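Local coordinates for protein nicotinate-nucleotide pyrophosphorylase (Pyrococcus furiosus, PDB 2I14) that probably joins nicotinate to phosphoribosyl pyrophosphate, with ATP hydrolysis, to make nicotinate mononucleotide for NAD biosynthesis, at residues W59-V65 with M82-F88; L115-I121 with A301-F306; D47-L53 with P90-L95. All coordinates share one frame; numbering follows the deposited sequence.

Contact 1 (W59-V65 with M82-F88)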
ATOM      1  N   TRP A  59      12.836  -1.744  23.337  1.00 42.25           N
ATOM      2  CA  TRP A  59      13.610  -1.364  24.510  1.00 40.93           C
ATOM      3  C   TRP A  59      14.234   0.002  24.324  1.00 40.13           C
ATOM      4  O   TRP A  59      14.278   0.526  23.224  1.00 40.36           O
ATOM      5  CB  TRP A  59      14.748  -2.360  24.724  1.00 41.52           C
ATOM      6  CG  TRP A  59      15.957  -2.049  23.861  1.00 41.23           C
ATOM      7  CD1 TRP A  59      16.854  -0.988  23.998  1.00 41.62           C
ATOM      8  CD2 TRP A  59      16.324  -2.718  22.674  1.00 38.97           C
ATOM      9  NE1 TRP A  59      17.740  -0.971  22.944  1.00 39.44           N
ATOM     10  CE2 TRP A  59      17.440  -2.022  22.119  1.00 39.86           C
ATOM     11  CE3 TRP A  59      15.824  -3.836  22.015  1.00 37.48           C
ATOM     12  CZ2 TRP A  59      18.051  -2.417  20.942  1.00 40.07           C
ATOM     13  CZ3 TRP A  59      16.430  -4.235  20.843  1.00 39.75           C
ATOM     14  CH2 TRP A  59      17.535  -3.527  20.313  1.00 41.47           C
ATOM     15  N   GLY A  60      14.776   0.538  25.408  1.00 40.89           N
ATOM     16  CA  GLY A  60      15.456   1.823  25.365  1.00 42.81           C
ATOM     17  C   GLY A  60      16.623   1.800  26.345  1.00 43.94           C
ATOM     18  O   GLY A  60      16.726   0.881  27.167  1.00 44.32           O
ATOM     19  N   VAL A  61      17.501   2.797  26.272  1.00 43.86           N
ATOM     20  CA  VAL A  61      18.657   2.868  27.173  1.00 43.11           C
ATOM     21  C   VAL A  61      18.473   3.998  28.172  1.00 42.74           C
ATOM     22  O   VAL A  61      18.408   5.159  27.779  1.00 41.73           O
ATOM     23  CB  VAL A  61      19.978   3.114  26.392  1.00 42.89           C
ATOM     24  CG1 VAL A  61      21.123   3.347  27.368  1.00 42.46           C
ATOM     25  CG2 VAL A  61      20.280   1.937  25.470  1.00 40.58           C
ATOM     26  N   LEU A  62      18.405   3.659  29.458  1.00 43.20           N
ATOM     27  CA  LEU A  62      18.219   4.662  30.503  1.00 44.77           C
ATOM     28  C   LEU A  62      19.406   5.603  30.632  1.00 45.99           C
ATOM     29  O   LEU A  62      20.545   5.147  30.749  1.00 46.31           O
ATOM     30  CB  LEU A  62      18.008   3.992  31.849  1.00 45.17           C
ATOM     31  CG  LEU A  62      16.990   4.635  32.798  1.00 47.26           C
ATOM     32  CD1 LEU A  62      17.425   4.342  34.236  1.00 47.66           C
ATOM     33  CD2 LEU A  62      16.887   6.149  32.571  1.00 47.73           C
ATOM     34  N   VAL A  63      19.143   6.910  30.622  1.00 46.59           N
ATOM     35  CA  VAL A  63      20.210   7.903  30.752  1.00 47.63           C
ATOM     36  C   VAL A  63      19.784   9.182  31.465  1.00 49.27           C
ATOM     37  O   VAL A  63      18.702   9.710  31.215  1.00 49.75           O
ATOM     38  CB  VAL A  63      20.759   8.308  29.392  1.00 46.96           C
ATOM     39  CG1 VAL A  63      21.913   9.290  29.577  1.00 45.25           C
ATOM     40  CG2 VAL A  63      21.208   7.075  28.630  1.00 45.94           C
ATOM     41  N   GLY A  64      20.645   9.688  32.342  1.00 50.75           N
ATOM     42  CA  GLY A  64      20.326  10.912  33.059  1.00 52.32           C
ATOM     43  C   GLY A  64      20.108  10.759  34.555  1.00 53.40           C
ATOM     44  O   GLY A  64      19.884  11.745  35.257  1.00 53.46           O
ATOM     45  N   VAL A  65      20.159   9.530  35.052  1.00 54.22           N
ATOM     46  CA  VAL A  65      19.977   9.291  36.478  1.00 56.09           C
ATOM     47  C   VAL A  65      20.914  10.205  37.292  1.00 57.63           C
ATOM     48  O   VAL A  65      20.573  10.648  38.383  1.00 57.41           O
ATOM     49  CB  VAL A  65      20.284   7.816  36.833  1.00 55.66           C
ATOM     50  CG1 VAL A  65      19.628   7.450  38.162  1.00 54.73           C
ATOM     51  CG2 VAL A  65      19.820   6.911  35.710  1.00 53.81           C
ATOM     52  N   MET A  82      17.227   3.061  38.751  1.00 55.80           N
ATOM     53  CA  MET A  82      17.902   1.961  38.096  1.00 54.03           C
ATOM     54  C   MET A  82      19.264   2.536  37.766  1.00 52.27           C
ATOM     55  O   MET A  82      19.412   3.742  37.618  1.00 52.02           O
ATOM     56  CB  MET A  82      17.210   1.582  36.785  1.00 55.61           C
ATOM     57  CG  MET A  82      15.856   0.895  36.892  1.00 56.18           C
ATOM     58  SD  MET A  82      15.319   0.320  35.234  1.00 56.61           S
ATOM     59  CE  MET A  82      13.749  -0.440  35.650  1.00 57.24           C
ATOM     60  N   PRO A  83      20.286   1.688  37.661  1.00 51.44           N
ATOM     61  CA  PRO A  83      21.608   2.235  37.337  1.00 49.99           C
ATOM     62  C   PRO A  83      21.627   2.843  35.936  1.00 49.14           C
ATOM     63  O   PRO A  83      21.131   2.251  34.975  1.00 47.67           O
ATOM     64  CB  PRO A  83      22.528   1.021  37.474  1.00 49.87           C
ATOM     65  CG  PRO A  83      21.603  -0.158  37.223  1.00 50.27           C
ATOM     66  CD  PRO A  83      20.352   0.246  37.954  1.00 51.01           C
ATOM     67  N   GLU A  84      22.191   4.037  35.819  1.00 49.09           N
ATOM     68  CA  GLU A  84      22.242   4.687  34.522  1.00 49.09           C
ATOM     69  C   GLU A  84      22.785   3.700  33.490  1.00 48.56           C
ATOM     70  O   GLU A  84      23.733   2.965  33.762  1.00 48.72           O
ATOM     71  CB  GLU A  84      23.105   5.949  34.597  1.00 48.70           C
ATOM     72  CG  GLU A  84      23.066   6.815  33.351  1.00 51.12           C
ATOM     73  CD  GLU A  84      23.370   8.288  33.641  1.00 54.53           C
ATOM     74  OE1 GLU A  84      23.540   9.079  32.678  1.00 55.20           O
ATOM     75  OE2 GLU A  84      23.430   8.662  34.835  1.00 56.66           O
ATOM     76  N   GLY A  85      22.148   3.662  32.321  1.00 47.70           N
ATOM     77  CA  GLY A  85      22.577   2.763  31.270  1.00 46.28           C
ATOM     78  C   GLY A  85      21.776   1.478  31.212  1.00 45.59           C
ATOM     79  O   GLY A  85      21.930   0.694  30.284  1.00 45.98           O
ATOM     80  N   THR A  86      20.921   1.252  32.198  1.00 44.61           N
ATOM     81  CA  THR A  86      20.098   0.048  32.210  1.00 45.04           C
ATOM     82  C   THR A  86      19.126  -0.004  31.024  1.00 45.30           C
ATOM     83  O   THR A  86      18.551   1.010  30.609  1.00 45.20           O
ATOM     84  CB  THR A  86      19.254  -0.051  33.506  1.00 45.48           C
ATOM     85  OG1 THR A  86      20.117  -0.048  34.642  1.00 44.95           O
ATOM     86  CG2 THR A  86      18.419  -1.325  33.518  1.00 44.18           C
ATOM     87  N   ILE A  87      18.941  -1.196  30.479  1.00 45.15           N
ATOM     88  CA  ILE A  87      18.015  -1.367  29.382  1.00 45.29           C
ATOM     89  C   ILE A  87      16.678  -1.418  30.081  1.00 46.19           C
ATOM     90  O   ILE A  87      16.543  -2.100  31.093  1.00 47.69           O
ATOM     91  CB  ILE A  87      18.260  -2.699  28.669  1.00 45.42           C
ATOM     92  CG1 ILE A  87      19.681  -2.709  28.083  1.00 45.78           C
ATOM     93  CG2 ILE A  87      17.184  -2.945  27.616  1.00 43.39           C
ATOM     94  CD1 ILE A  87      19.990  -1.564  27.129  1.00 43.52           C
ATOM     95  N   PHE A  88      15.694  -0.688  29.577  1.00 46.80           N
ATOM     96  CA  PHE A  88      14.372  -0.701  30.204  1.00 47.03           C
ATOM     97  C   PHE A  88      13.229  -0.851  29.200  1.00 46.90           C
ATOM     98  O   PHE A  88      13.433  -0.915  27.985  1.00 45.85           O
ATOM     99  CB  PHE A  88      14.146   0.575  31.014  1.00 46.13           C
ATOM    100  CG  PHE A  88      13.845   1.765  30.167  1.00 45.51           C
ATOM    101  CD1 PHE A  88      14.850   2.401  29.468  1.00 44.85           C
ATOM    102  CD2 PHE A  88      12.544   2.220  30.031  1.00 45.19           C
ATOM    103  CE1 PHE A  88      14.562   3.469  28.651  1.00 45.22           C
ATOM    104  CE2 PHE A  88      12.252   3.287  29.217  1.00 44.07           C
ATOM    105  CZ  PHE A  88      13.258   3.912  28.528  1.00 44.59           C
TER

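Contact 2 (L115-I121 with A301-F306)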
ATOM      1  N   LEU A 115      15.919  12.992  31.837  1.00 47.95           N
ATOM      2  CA  LEU A 115      15.892  11.568  31.516  1.00 46.86           C
ATOM      3  C   LEU A 115      15.486  11.353  30.052  1.00 46.01           C
ATOM      4  O   LEU A 115      16.122  10.607  29.316  1.00 45.83           O
ATOM      5  CB  LEU A 115      14.917  10.832  32.462  1.00 46.64           C
ATOM      6  CG  LEU A 115      15.154  10.962  33.993  1.00 46.85           C
ATOM      7  CD1 LEU A 115      13.966  10.436  34.801  1.00 44.61           C
ATOM      8  CD2 LEU A 115      16.407  10.217  34.383  1.00 44.41           C
ATOM      9  N   SER A 116      14.445  12.059  29.634  1.00 45.19           N
ATOM     10  CA  SER A 116      13.881  11.947  28.294  1.00 43.56           C
ATOM     11  C   SER A 116      14.770  12.091  27.066  1.00 43.07           C
ATOM     12  O   SER A 116      14.856  11.177  26.243  1.00 44.46           O
ATOM     13  CB  SER A 116      12.722  12.917  28.162  1.00 42.01           C
ATOM     14  OG  SER A 116      11.762  12.627  29.147  1.00 43.76           O
ATOM     15  N   GLN A 117      15.427  13.228  26.917  1.00 40.03           N
ATOM     16  CA  GLN A 117      16.231  13.426  25.729  1.00 38.41           C
ATOM     17  C   GLN A 117      17.516  12.588  25.724  1.00 37.45           C
ATOM     18  O   GLN A 117      17.965  12.120  24.675  1.00 34.56           O
ATOM     19  CB  GLN A 117      16.537  14.915  25.578  1.00 38.78           C
ATOM     20  CG  GLN A 117      17.004  15.328  24.191  1.00 37.83           C
ATOM     21  CD  GLN A 117      17.293  16.835  24.080  1.00 39.27           C
ATOM     22  OE1 GLN A 117      17.660  17.323  23.007  1.00 36.46           O
ATOM     23  NE2 GLN A 117      17.120  17.574  25.190  1.00 37.68           N
ATOM     24  N   ALA A 118      18.105  12.412  26.902  1.00 36.88           N
ATOM     25  CA  ALA A 118      19.323  11.622  27.033  1.00 36.68           C
ATOM     26  C   ALA A 118      18.982  10.191  26.654  1.00 37.16           C
ATOM     27  O   ALA A 118      19.606   9.599  25.754  1.00 37.94           O
ATOM     28  CB  ALA A 118      19.832  11.672  28.455  1.00 35.28           C
ATOM     29  N   SER A 119      17.987   9.637  27.343  1.00 36.36           N
ATOM     30  CA  SER A 119      17.537   8.280  27.066  1.00 35.83           C
ATOM     31  C   SER A 119      17.238   8.123  25.586  1.00 34.51           C
ATOM     32  O   SER A 119      17.543   7.085  24.986  1.00 32.38           O
ATOM     33  CB  SER A 119      16.295   7.968  27.887  1.00 37.08           C
ATOM     34  OG  SER A 119      16.655   7.737  29.242  1.00 41.23           O
ATOM     35  N   GLY A 120      16.642   9.166  25.013  1.00 33.78           N
ATOM     36  CA  GLY A 120      16.320   9.149  23.604  1.00 35.77           C
ATOM     37  C   GLY A 120      17.562   8.984  22.746  1.00 36.72           C
ATOM     38  O   GLY A 120      17.674   8.049  21.951  1.00 38.10           O
ATOM     39  N   ILE A 121      18.514   9.893  22.907  1.00 37.63           N
ATOM     40  CA  ILE A 121      19.749   9.821  22.147  1.00 36.69           C
ATOM     41  C   ILE A 121      20.482   8.494  22.355  1.00 36.13           C
ATOM     42  O   ILE A 121      20.964   7.883  21.394  1.00 35.34           O
ATOM     43  CB  ILE A 121      20.667  10.965  22.521  1.00 36.97           C
ATOM     44  CG1 ILE A 121      19.972  12.285  22.188  1.00 36.81           C
ATOM     45  CG2 ILE A 121      21.983  10.834  21.777  1.00 38.45           C
ATOM     46  CD1 ILE A 121      20.802  13.532  22.458  1.00 38.28           C
ATOM     47  N   ALA A 301      17.796  12.604  17.913  1.00 40.24           N
ATOM     48  CA  ALA A 301      16.927  11.469  18.179  1.00 39.67           C
ATOM     49  C   ALA A 301      15.704  11.969  18.958  1.00 39.01           C
ATOM     50  O   ALA A 301      15.772  13.008  19.593  1.00 39.79           O
ATOM     51  CB  ALA A 301      17.687  10.418  18.988  1.00 40.24           C
ATOM     52  N   LYS A 302      14.593  11.242  18.904  1.00 38.58           N
ATOM     53  CA  LYS A 302      13.394  11.651  19.616  1.00 38.99           C
ATOM     54  C   LYS A 302      13.453  11.261  21.081  1.00 39.44           C
ATOM     55  O   LYS A 302      13.899  10.168  21.416  1.00 40.95           O
ATOM     56  CB  LYS A 302      12.155  10.983  19.031  1.00 39.40           C
ATOM     57  CG  LYS A 302      11.929  11.179  17.549  1.00 42.61           C
ATOM     58  CD  LYS A 302      10.683  10.399  17.123  1.00 41.50           C
ATOM     59  CE  LYS A 302      10.690  10.079  15.640  1.00 40.90           C
ATOM     60  NZ  LYS A 302       9.593   9.123  15.342  1.00 40.40           N
ATOM     61  N   PRO A 303      12.978  12.141  21.973  1.00 39.20           N
ATOM     62  CA  PRO A 303      12.951  11.905  23.419  1.00 40.14           C
ATOM     63  C   PRO A 303      12.075  10.703  23.761  1.00 42.37           C
ATOM     64  O   PRO A 303      11.292  10.249  22.934  1.00 43.86           O
ATOM     65  CB  PRO A 303      12.344  13.185  23.959  1.00 38.64           C
ATOM     66  CG  PRO A 303      12.791  14.207  22.968  1.00 39.26           C
ATOM     67  CD  PRO A 303      12.593  13.525  21.664  1.00 38.49           C
ATOM     68  N   VAL A 304      12.205  10.196  24.984  1.00 44.71           N
ATOM     69  CA  VAL A 304      11.396   9.069  25.457  1.00 45.13           C
ATOM     70  C   VAL A 304      10.294   9.741  26.257  1.00 45.70           C
ATOM     71  O   VAL A 304      10.587  10.460  27.198  1.00 45.40           O
ATOM     72  CB  VAL A 304      12.227   8.127  26.375  1.00 44.57           C
ATOM     73  CG1 VAL A 304      11.378   6.969  26.860  1.00 43.59           C
ATOM     74  CG2 VAL A 304      13.430   7.600  25.611  1.00 43.10           C
ATOM     75  N   ASP A 305       9.041   9.527  25.868  1.00 48.46           N
ATOM     76  CA  ASP A 305       7.898  10.165  26.537  1.00 51.45           C
ATOM     77  C   ASP A 305       7.829   9.742  27.997  1.00 51.18           C
ATOM     78  O   ASP A 305       6.942   8.979  28.382  1.00 52.19           O
ATOM     79  CB  ASP A 305       6.573   9.800  25.824  1.00 54.67           C
ATOM     80  CG  ASP A 305       5.511  10.911  25.933  1.00 58.68           C
ATOM     81  OD1 ASP A 305       4.305  10.656  25.647  1.00 60.15           O
ATOM     82  OD2 ASP A 305       5.888  12.050  26.296  1.00 61.20           O
ATOM     83  N   PHE A 306       8.769  10.236  28.799  1.00 51.10           N
ATOM     84  CA  PHE A 306       8.841   9.921  30.231  1.00 49.94           C
ATOM     85  C   PHE A 306       7.858  10.778  31.033  1.00 49.90           C
ATOM     86  O   PHE A 306       7.778  11.983  30.830  1.00 50.66           O
ATOM     87  CB  PHE A 306      10.277  10.144  30.745  1.00 46.48           C
ATOM     88  CG  PHE A 306      11.151   8.920  30.681  1.00 44.33           C
ATOM     89  CD1 PHE A 306      12.477   9.012  30.266  1.00 44.22           C
ATOM     90  CD2 PHE A 306      10.655   7.673  31.048  1.00 44.31           C
ATOM     91  CE1 PHE A 306      13.301   7.881  30.210  1.00 42.51           C
ATOM     92  CE2 PHE A 306      11.468   6.530  30.996  1.00 43.89           C
ATOM     93  CZ  PHE A 306      12.796   6.638  30.574  1.00 42.81           C
TER

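Contact 3 (D47-L53 with P90-L95)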
ATOM      1  N   ASP A  47       6.129   7.799  40.349  1.00 59.45           N
ATOM      2  CA  ASP A  47       6.792   6.887  39.431  1.00 57.22           C
ATOM      3  C   ASP A  47       7.158   7.605  38.140  1.00 55.60           C
ATOM      4  O   ASP A  47       6.484   8.555  37.723  1.00 55.88           O
ATOM      5  CB  ASP A  47       5.834   5.747  39.073  1.00 60.40           C
ATOM      6  CG  ASP A  47       6.268   4.404  39.630  1.00 62.64           C
ATOM      7  OD1 ASP A  47       7.172   4.393  40.497  1.00 64.70           O
ATOM      8  OD2 ASP A  47       5.693   3.364  39.208  1.00 61.73           O
ATOM      9  N   VAL A  48       8.231   7.148  37.505  1.00 52.84           N
ATOM     10  CA  VAL A  48       8.643   7.702  36.228  1.00 49.41           C
ATOM     11  C   VAL A  48       8.682   6.545  35.233  1.00 48.46           C
ATOM     12  O   VAL A  48       9.438   5.584  35.411  1.00 47.93           O
ATOM     13  CB  VAL A  48      10.012   8.364  36.309  1.00 47.03           C
ATOM     14  CG1 VAL A  48      10.464   8.749  34.927  1.00 48.14           C
ATOM     15  CG2 VAL A  48       9.926   9.607  37.162  1.00 47.67           C
ATOM     16  N   THR A  49       7.835   6.624  34.209  1.00 47.28           N
ATOM     17  CA  THR A  49       7.759   5.578  33.175  1.00 47.90           C
ATOM     18  C   THR A  49       7.387   6.163  31.809  1.00 45.43           C
ATOM     19  O   THR A  49       7.338   7.373  31.622  1.00 45.44           O
ATOM     20  CB  THR A  49       6.661   4.548  33.499  1.00 48.31           C
ATOM     21  OG1 THR A  49       5.396   5.215  33.446  1.00 51.33           O
ATOM     22  CG2 THR A  49       6.837   3.958  34.894  1.00 48.59           C
ATOM     23  N   THR A  50       7.146   5.282  30.854  1.00 43.99           N
ATOM     24  CA  THR A  50       6.701   5.680  29.519  1.00 44.63           C
ATOM     25  C   THR A  50       5.759   4.578  29.151  1.00 43.64           C
ATOM     26  O   THR A  50       5.941   3.432  29.574  1.00 42.99           O
ATOM     27  CB  THR A  50       7.793   5.674  28.412  1.00 44.51           C
ATOM     28  OG1 THR A  50       8.357   4.364  28.288  1.00 44.62           O
ATOM     29  CG2 THR A  50       8.873   6.635  28.723  1.00 46.11           C
ATOM     30  N   THR A  51       4.757   4.921  28.357  1.00 43.48           N
ATOM     31  CA  THR A  51       3.782   3.933  27.922  1.00 43.15           C
ATOM     32  C   THR A  51       4.214   3.449  26.556  1.00 42.29           C
ATOM     33  O   THR A  51       3.623   2.535  25.991  1.00 41.90           O
ATOM     34  CB  THR A  51       2.376   4.543  27.823  1.00 42.86           C
ATOM     35  OG1 THR A  51       2.429   5.712  26.999  1.00 43.95           O
ATOM     36  CG2 THR A  51       1.856   4.916  29.206  1.00 39.04           C
ATOM     37  N   SER A  52       5.267   4.069  26.038  1.00 42.88           N
ATOM     38  CA  SER A  52       5.796   3.706  24.734  1.00 42.91           C
ATOM     39  C   SER A  52       7.194   4.264  24.561  1.00 42.11           C
ATOM     40  O   SER A  52       7.612   5.163  25.279  1.00 43.86           O
ATOM     41  CB  SER A  52       4.925   4.311  23.647  1.00 43.54           C
ATOM     42  OG  SER A  52       5.083   5.725  23.671  1.00 43.53           O
ATOM     43  N   LEU A  53       7.905   3.732  23.586  1.00 41.43           N
ATOM     44  CA  LEU A  53       9.240   4.201  23.258  1.00 40.42           C
ATOM     45  C   LEU A  53       9.111   4.714  21.834  1.00 39.66           C
ATOM     46  O   LEU A  53       8.209   4.328  21.105  1.00 40.37           O
ATOM     47  CB  LEU A  53      10.247   3.043  23.319  1.00 40.82           C
ATOM     48  CG  LEU A  53      10.496   2.503  24.729  1.00 39.98           C
ATOM     49  CD1 LEU A  53      11.075   1.103  24.653  1.00 39.95           C
ATOM     50  CD2 LEU A  53      11.411   3.463  25.478  1.00 40.21           C
ATOM     51  N   PRO A  90       8.598  -0.171  28.570  1.00 50.37           N
ATOM     52  CA  PRO A  90       7.435   0.629  28.959  1.00 50.97           C
ATOM     53  C   PRO A  90       6.807   0.060  30.226  1.00 51.09           C
ATOM     54  O   PRO A  90       6.932  -1.123  30.507  1.00 52.17           O
ATOM     55  CB  PRO A  90       6.520   0.497  27.751  1.00 51.01           C
ATOM     56  CG  PRO A  90       7.494   0.362  26.612  1.00 49.95           C
ATOM     57  CD  PRO A  90       8.494  -0.610  27.165  1.00 49.41           C
ATOM     58  N   TYR A  91       6.146   0.914  30.988  1.00 52.37           N
ATOM     59  CA  TYR A  91       5.470   0.518  32.225  1.00 53.69           C
ATOM     60  C   TYR A  91       6.372   0.131  33.378  1.00 53.11           C
ATOM     61  O   TYR A  91       5.902  -0.127  34.478  1.00 52.19           O
ATOM     62  CB  TYR A  91       4.451  -0.592  31.947  1.00 54.16           C
ATOM     63  CG  TYR A  91       3.363  -0.112  31.015  1.00 54.52           C
ATOM     64  CD1 TYR A  91       3.575  -0.052  29.633  1.00 54.84           C
ATOM     65  CD2 TYR A  91       2.165   0.378  31.521  1.00 54.06           C
ATOM     66  CE1 TYR A  91       2.620   0.495  28.776  1.00 55.57           C
ATOM     67  CE2 TYR A  91       1.196   0.930  30.676  1.00 55.70           C
ATOM     68  CZ  TYR A  91       1.430   0.991  29.303  1.00 56.44           C
ATOM     69  OH  TYR A  91       0.499   1.582  28.472  1.00 54.36           O
ATOM     70  N   GLU A  92       7.672   0.117  33.124  1.00 53.51           N
ATOM     71  CA  GLU A  92       8.634  -0.189  34.167  1.00 53.57           C
ATOM     72  C   GLU A  92       9.211   1.116  34.720  1.00 53.12           C
ATOM     73  O   GLU A  92       9.843   1.888  33.986  1.00 52.12           O
ATOM     74  CB  GLU A  92       9.784  -1.023  33.615  1.00 53.52           C
ATOM     75  CG  GLU A  92       9.374  -2.309  32.975  1.00 54.89           C
ATOM     76  CD  GLU A  92      10.545  -2.987  32.300  1.00 56.47           C
ATOM     77  OE1 GLU A  92      11.609  -2.326  32.175  1.00 54.93           O
ATOM     78  OE2 GLU A  92      10.395  -4.171  31.890  1.00 57.00           O
ATOM     79  N   PRO A  93       8.991   1.386  36.015  1.00 52.43           N
ATOM     80  CA  PRO A  93       9.521   2.610  36.621  1.00 52.83           C
ATOM     81  C   PRO A  93      11.045   2.619  36.550  1.00 52.91           C
ATOM     82  O   PRO A  93      11.705   1.685  36.981  1.00 52.90           O
ATOM     83  CB  PRO A  93       9.011   2.533  38.058  1.00 52.67           C
ATOM     84  CG  PRO A  93       8.874   1.061  38.292  1.00 51.52           C
ATOM     85  CD  PRO A  93       8.250   0.593  37.006  1.00 51.55           C
ATOM     86  N   VAL A  94      11.602   3.676  35.991  1.00 52.98           N
ATOM     87  CA  VAL A  94      13.037   3.763  35.882  1.00 53.04           C
ATOM     88  C   VAL A  94      13.585   4.611  37.023  1.00 54.93           C
ATOM     89  O   VAL A  94      14.795   4.646  37.257  1.00 55.40           O
ATOM     90  CB  VAL A  94      13.435   4.387  34.541  1.00 52.57           C
ATOM     91  CG1 VAL A  94      12.979   3.496  33.398  1.00 51.57           C
ATOM     92  CG2 VAL A  94      12.835   5.776  34.421  1.00 51.50           C
ATOM     93  N   LEU A  95      12.685   5.291  37.733  1.00 56.58           N
ATOM     94  CA  LEU A  95      13.059   6.149  38.863  1.00 57.07           C
ATOM     95  C   LEU A  95      11.823   6.534  39.677  1.00 57.62           C
ATOM     96  O   LEU A  95      10.778   6.865  39.110  1.00 58.22           O
ATOM     97  CB  LEU A  95      13.774   7.404  38.350  1.00 55.72           C
ATOM     98  CG  LEU A  95      14.105   8.501  39.367  1.00 56.09           C
ATOM     99  CD1 LEU A  95      15.185   9.422  38.808  1.00 55.14           C
ATOM    100  CD2 LEU A  95      12.842   9.285  39.705  1.00 54.77           C
TER

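Contact 1 (W59-V65 with M82-F88)
E84 reaches the chain of 59-65 because its CG stands opposite the backbone N across the first torsion (chi1 -172°) and the chain beyond stays extended, carrying the carboxylate up to G64. F88 turns the other way: its CG sits between the backbone N and the carbonyl carbon (chi1 76°), which swings the ring back against G60, with F88 CD1 3.3 Å from G60 O. A beta carbon at G60 would probably sit tight against the ring, consistent with glycine here; further along, L62 N meets the ring at its edge. The backbones form a two-stranded antiparallel ladder within the N-terminal domain of the quinolinate phosphoribosyltransferase family. G60 and F88 are a hydrogen-bonded pair, each N-H given to the other's carbonyl, with F88 N 3.1 Å from G60 O. V61 and I87 follow as a non-hydrogen-bonded pair, and their branched side chains meet on the face they share, V61 CG2 3.9 Å from I87 CD1. The other branch of I87 runs alongside W59, I87 CG2 lying 3.8 Å from W59 CB. Past the ladder, L62 N bonds T86 O at 2.9 Å, while G85 N gives L62 O a more bent bond (138°). G85 belongs to a type II turn from P83 to T86, whose backbone angles there call for a residue without a side chain; T86 N closes the turn on P83 O. At the far end, G64 N comes down on E84 OE1 from above the carboxylate plane, at 3.0 Å. G64 stands at the N-cap position of helix 65-72. The carboxylate thus lies at the start of the helix, where OE2 accepts from E66 N and the helix end would probably favour its negative charge; R155 forms a salt bridge with OE1. V65 CG2 slides past E84 CB in the opposite direction, 3.6 Å away.

Contact 2 (L115-I121 with A301-F306)
F306 lays the edge of its ring against segment 115-121 of the long helix 108-131, while 301-306 is the loop that leads from the parallel-stranded barrel domain, through helix 296-299, into strand 307-313 of the antiparallel sheet. The contact joins the long helix to this connection between barrel and sheet. S119 OG and S116 N both lie near the plane of the ring at that edge, S119 OG 3.5 Å from F306 CE1, and L115 CB approaches F306 CD1 at 3.8 Å. The hydroxyl of S119 is engaged with V63 N, and that of S116 bonds L112 O, so these small polar side chains are satisfied while their carbons pack. V304 divides its two branches. CG1, opposite the backbone N (chi1 180°), stands 3.9 Å above the F306 ring plane, over its centre; CG2 instead meets the helix, 3.7 Å from S119 CB and close to G120 N. At G120 the absence of a side chain matters, since a beta carbon would probably run into K302 O; as it is, G120 CA comes within 3.4 Å of K302 O as a C-H...O contact. A301, with just a methyl, rests its CB 3.8 Å from I121 CA, and the I121 side chain packs on M152, I153 and A156 of helix 150-159. H144 of a second subunit packs on S116, so an intersubunit boundary runs beside the contact. S116 O receives two N-H groups from opposite faces of its carbonyl plane: G120 N within the helix, and V304 N from the loop at 3.1 Å, well above that plane.

Contact 3 (D47-L53 with P90-L95)
V48 packs against V94 and L95 through every carbon of its side chain. Its CB lies 3.3 Å from L95 O; CG1, the branch opposite the backbone N (chi1 172°), crosses V94 CG2 roughly at a right angle, 3.8 Å away; CG2 meets L95 CD2 at 3.9 Å. The two methyls of a beta-branched residue thus let one position touch both V94 and L95. Its backbone is held too: V94 N bonds V48 O at 2.9 Å, nearly in line with the carbonyl, whereas V48 N to L95 O is weak. Further on, Y91 N gives T50 O a similarly straight bond of 2.9 Å, and the ring of P90, which has no N-H to place, packs at about a right angle on L53, P90 CD 4.0 Å from L53 CD1. The Y91 side chain then folds back across T51, its OH 3.6 Å from T51 CB. Without the ring and hydroxyl, an alanine here is likely to uncover the T51 side chain and leave K252 of a third subunit without that packing partner. At the other end P93 CB lies beside the carboxylate of D47, whose OD1 is bonded by Q96. Strand 43-49 runs between strands 307-313 and 95-98 of the antiparallel sheet; V48 also touches L308, while T50, L53 and V94 all pack on F88 of strand 87-88.

In the fold
Contact 1 is nested in the loop that contact 3 closes, and contact 2 follows later in the chain; their centres lie only 11 to 12 Å apart. The rings of F88 and F306 meet between contacts 1 and 2, F88 CZ 3.4 Å from F306 CZ. Contacts 1 and 3 share a probable backbone hydrogen bond, M82 N to V94 O at 3.3 Å, while T50 of contact 3 packs on V304 and F306 of contact 2. The side chains of P303 and T51 are each about 9 Å from a bound carbocyclic analogue of phosphoribosyl pyrophosphate (PCP), close to a pocket without lining it; I87 is about 11 Å, side chain to side chain, from the zinc ligand H337.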